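PDB 6IX1: 2S Albumin protein from Dolichos, which is a seed protein of the hemopexin-fold type, probably serving in storage and, as in related seed albumins, possibly binding small ligands. Local coordinates for residues A[117-122]-A[132-137]. Sequence-based numbering, arbitrary orientation.
Sequences GIDSAF and LFKGNK
The rings of Phe-122 and Phe-133 meet rim to rim: CE2 of Phe-122 lies 3.7 Å from CE2 of Phe-133, with the planes 22° apart and neither ring over the other's face. Along that same edge, near the plane of the Phe-133 ring, runs the backbone of Ser-120 and Ala-121. The Phe-122 ring has a further edge-to-face partner in Phe-196, while Ile-171 packs against Phe-133. Ala-121 and Leu-132 point to the opposite face of the sheet, where Ala-121 CB touches Leu-132 CD2 at 4.0 Å and Phe-66 adjoins both.

Asp-119 and Ser-120 both face Phe-133, which makes this a classic beta bulge. Asp-119 N donates to Phe-133 O at 2.8 Å. The bond from Ser-120 N to Phe-133 O is weak, at 3.4 Å; Phe-133 N returns a bond to Ser-120 O. From the bulge itself, the Asp-119 side chain reaches toward the turn: Gly-135 N donates to Asp-119 OD2 at 2.8 Å, approaching from above the carboxylate plane, and a water lies between OD2 and Gly-135 O. Lys-134 starts with CG anti to its backbone N (chi1 179°), then bends at chi2 and chi4, which brings NZ to 2.8 Å from Gly-117 O; Val-113 O is a second acceptor. Lys-134 NZ stays 5.5 Å from Asp-119 OD1, too far for a direct bond, although the opposite charges probably still attract.

The axes of the short strand segments 120-122 and 132-134 lie at 164°, nearly antiparallel, and Lys-134 to Lys-137 form a type II' turn into strand 137-142. This bulged pairing thus joins the first two strands of an antiparallel hemopexin blade, one of four in the beta-propeller.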
loop_
_atom_site.group_PDB
_atom_site.type_symbol
_atom_site.label_atom_id
_atom_site.label_comp_id
_atom_site.label_asym_id
_atom_site.label_seq_id
_atom_site.Cartn_x
_atom_site.Cartn_y
_atom_site.Cartn_z
ATOM N N GLY A 117 2.109 6.222 12.885
ATOM C CA GLY A 117 1.835 6.212 11.441
ATOM C C GLY A 117 2.696 5.203 10.773
ATOM O O GLY A 117 3.795 4.940 11.186
ATOM N N ILE A 118 2.194 4.731 9.638
ATOM C CA ILE A 118 2.946 3.847 8.735
ATOM C C ILE A 118 3.052 4.538 7.389
ATOM O O ILE A 118 2.003 5.045 6.915
ATOM C CB ILE A 118 2.295 2.432 8.710
ATOM C CG1 ILE A 118 2.055 1.910 10.144
ATOM C CG2 ILE A 118 3.147 1.492 7.873
ATOM C CD1 ILE A 118 1.546 0.554 10.228
ATOM N N ASP A 119 4.224 4.491 6.753
ATOM C CA ASP A 119 4.306 5.145 5.433
ATOM C C ASP A 119 3.707 4.262 4.353
ATOM O O ASP A 119 3.038 4.832 3.460
ATOM C CB ASP A 119 5.766 5.407 5.071
ATOM C CG ASP A 119 6.482 6.485 5.885
ATOM O OD1 ASP A 119 5.767 7.289 6.555
ATOM O OD2 ASP A 119 7.713 6.489 5.907
ATOM N N SER A 120 3.994 2.990 4.373
ATOM C CA SER A 120 3.610 2.148 3.249
ATOM C C SER A 120 3.580 0.706 3.693
ATOM O O SER A 120 4.185 0.402 4.753
ATOM C CB SER A 120 4.571 2.280 2.073
ATOM O OG SER A 120 4.020 1.866 0.869
ATOM N N ALA A 121 2.953 -0.156 2.910
ATOM C CA ALA A 121 2.865 -1.549 3.238
ATOM C C ALA A 121 2.549 -2.371 2.020
ATOM O O ALA A 121 1.888 -1.818 1.111
ATOM C CB ALA A 121 1.805 -1.765 4.237
ATOM N N PHE A 122 2.868 -3.649 1.995
ATOM C CA PHE A 122 2.379 -4.484 0.892
ATOM C C PHE A 122 2.326 -5.899 1.359
ATOM O O PHE A 122 3.074 -6.260 2.293
ATOM C CB PHE A 122 3.166 -4.354 -0.407
ATOM C CG PHE A 122 4.577 -4.858 -0.455
ATOM C CD1 PHE A 122 4.868 -6.152 -0.721
ATOM C CD2 PHE A 122 5.646 -4.006 -0.219
ATOM C CE1 PHE A 122 6.171 -6.564 -0.821
ATOM C CE2 PHE A 122 6.957 -4.374 -0.360
ATOM C CZ PHE A 122 7.192 -5.693 -0.600
ATOM N N LEU A 132 5.732 -3.579 6.395
ATOM C CA LEU A 132 5.441 -2.252 6.939
ATOM C C LEU A 132 6.699 -1.361 6.834
ATOM O O LEU A 132 7.759 -1.814 7.265
ATOM C CB LEU A 132 4.972 -2.333 8.404
ATOM C CG LEU A 132 3.806 -3.272 8.704
ATOM C CD1 LEU A 132 3.535 -3.192 10.160
ATOM C CD2 LEU A 132 2.512 -2.936 7.976
ATOM N N PHE A 133 6.522 -0.134 6.339
ATOM C CA PHE A 133 7.647 0.766 6.116
ATOM C C PHE A 133 7.383 2.062 6.859
ATOM O O PHE A 133 6.255 2.572 6.816
ATOM C CB PHE A 133 7.804 1.102 4.634
ATOM C CG PHE A 133 8.124 -0.121 3.829
ATOM C CD1 PHE A 133 9.441 -0.536 3.733
ATOM C CD2 PHE A 133 7.136 -0.907 3.192
ATOM C CE1 PHE A 133 9.790 -1.705 3.057
ATOM C CE2 PHE A 133 7.496 -2.047 2.504
ATOM C CZ PHE A 133 8.809 -2.417 2.388
ATOM N N LYS A 134 8.418 2.579 7.536
ATOM C CA LYS A 134 8.321 3.879 8.225
ATOM C C LYS A 134 9.691 4.526 8.179
ATOM O O LYS A 134 10.677 3.930 8.718
ATOM C CB LYS A 134 7.904 3.759 9.704
ATOM C CG LYS A 134 7.808 5.058 10.461
ATOM C CD LYS A 134 6.841 6.067 9.894
ATOM C CE LYS A 134 6.607 7.201 10.845
ATOM N NZ LYS A 134 5.867 6.691 11.984
ATOM N N GLY A 135 9.821 5.703 7.561
ATOM C CA GLY A 135 11.174 6.220 7.299
ATOM C C GLY A 135 12.020 5.202 6.604
ATOM O O GLY A 135 11.550 4.509 5.710
ATOM N N ASN A 136 13.268 5.067 7.003
ATOM C CA ASN A 136 14.194 4.099 6.387
ATOM C C ASN A 136 14.161 2.746 7.071
ATOM O O ASN A 136 15.036 1.911 6.821
ATOM C CB ASN A 136 15.585 4.652 6.339
ATOM C CG ASN A 136 16.356 4.631 7.646
ATOM O OD1 ASN A 136 15.731 4.587 8.690
ATOM N ND2 ASN A 136 17.685 4.701 7.507
ATOM N N LYS A 137 13.105 2.493 7.809
ATOM C CA LYS A 137 12.939 1.290 8.592
ATOM C C LYS A 137 11.760 0.441 8.037
ATOM O O LYS A 137 10.840 0.957 7.404
ATOM C CB LYS A 137 12.683 1.600 10.052
ATOM C CG LYS A 137 13.750 2.394 10.789
ATOM C CD LYS A 137 15.005 1.656 11.058
ATOM C CE LYS A 137 16.067 2.499 11.758
ATOM N NZ LYS A 137 16.956 3.213 10.787
HETATM O O HOH W 1 9.057 4.371 4.405
#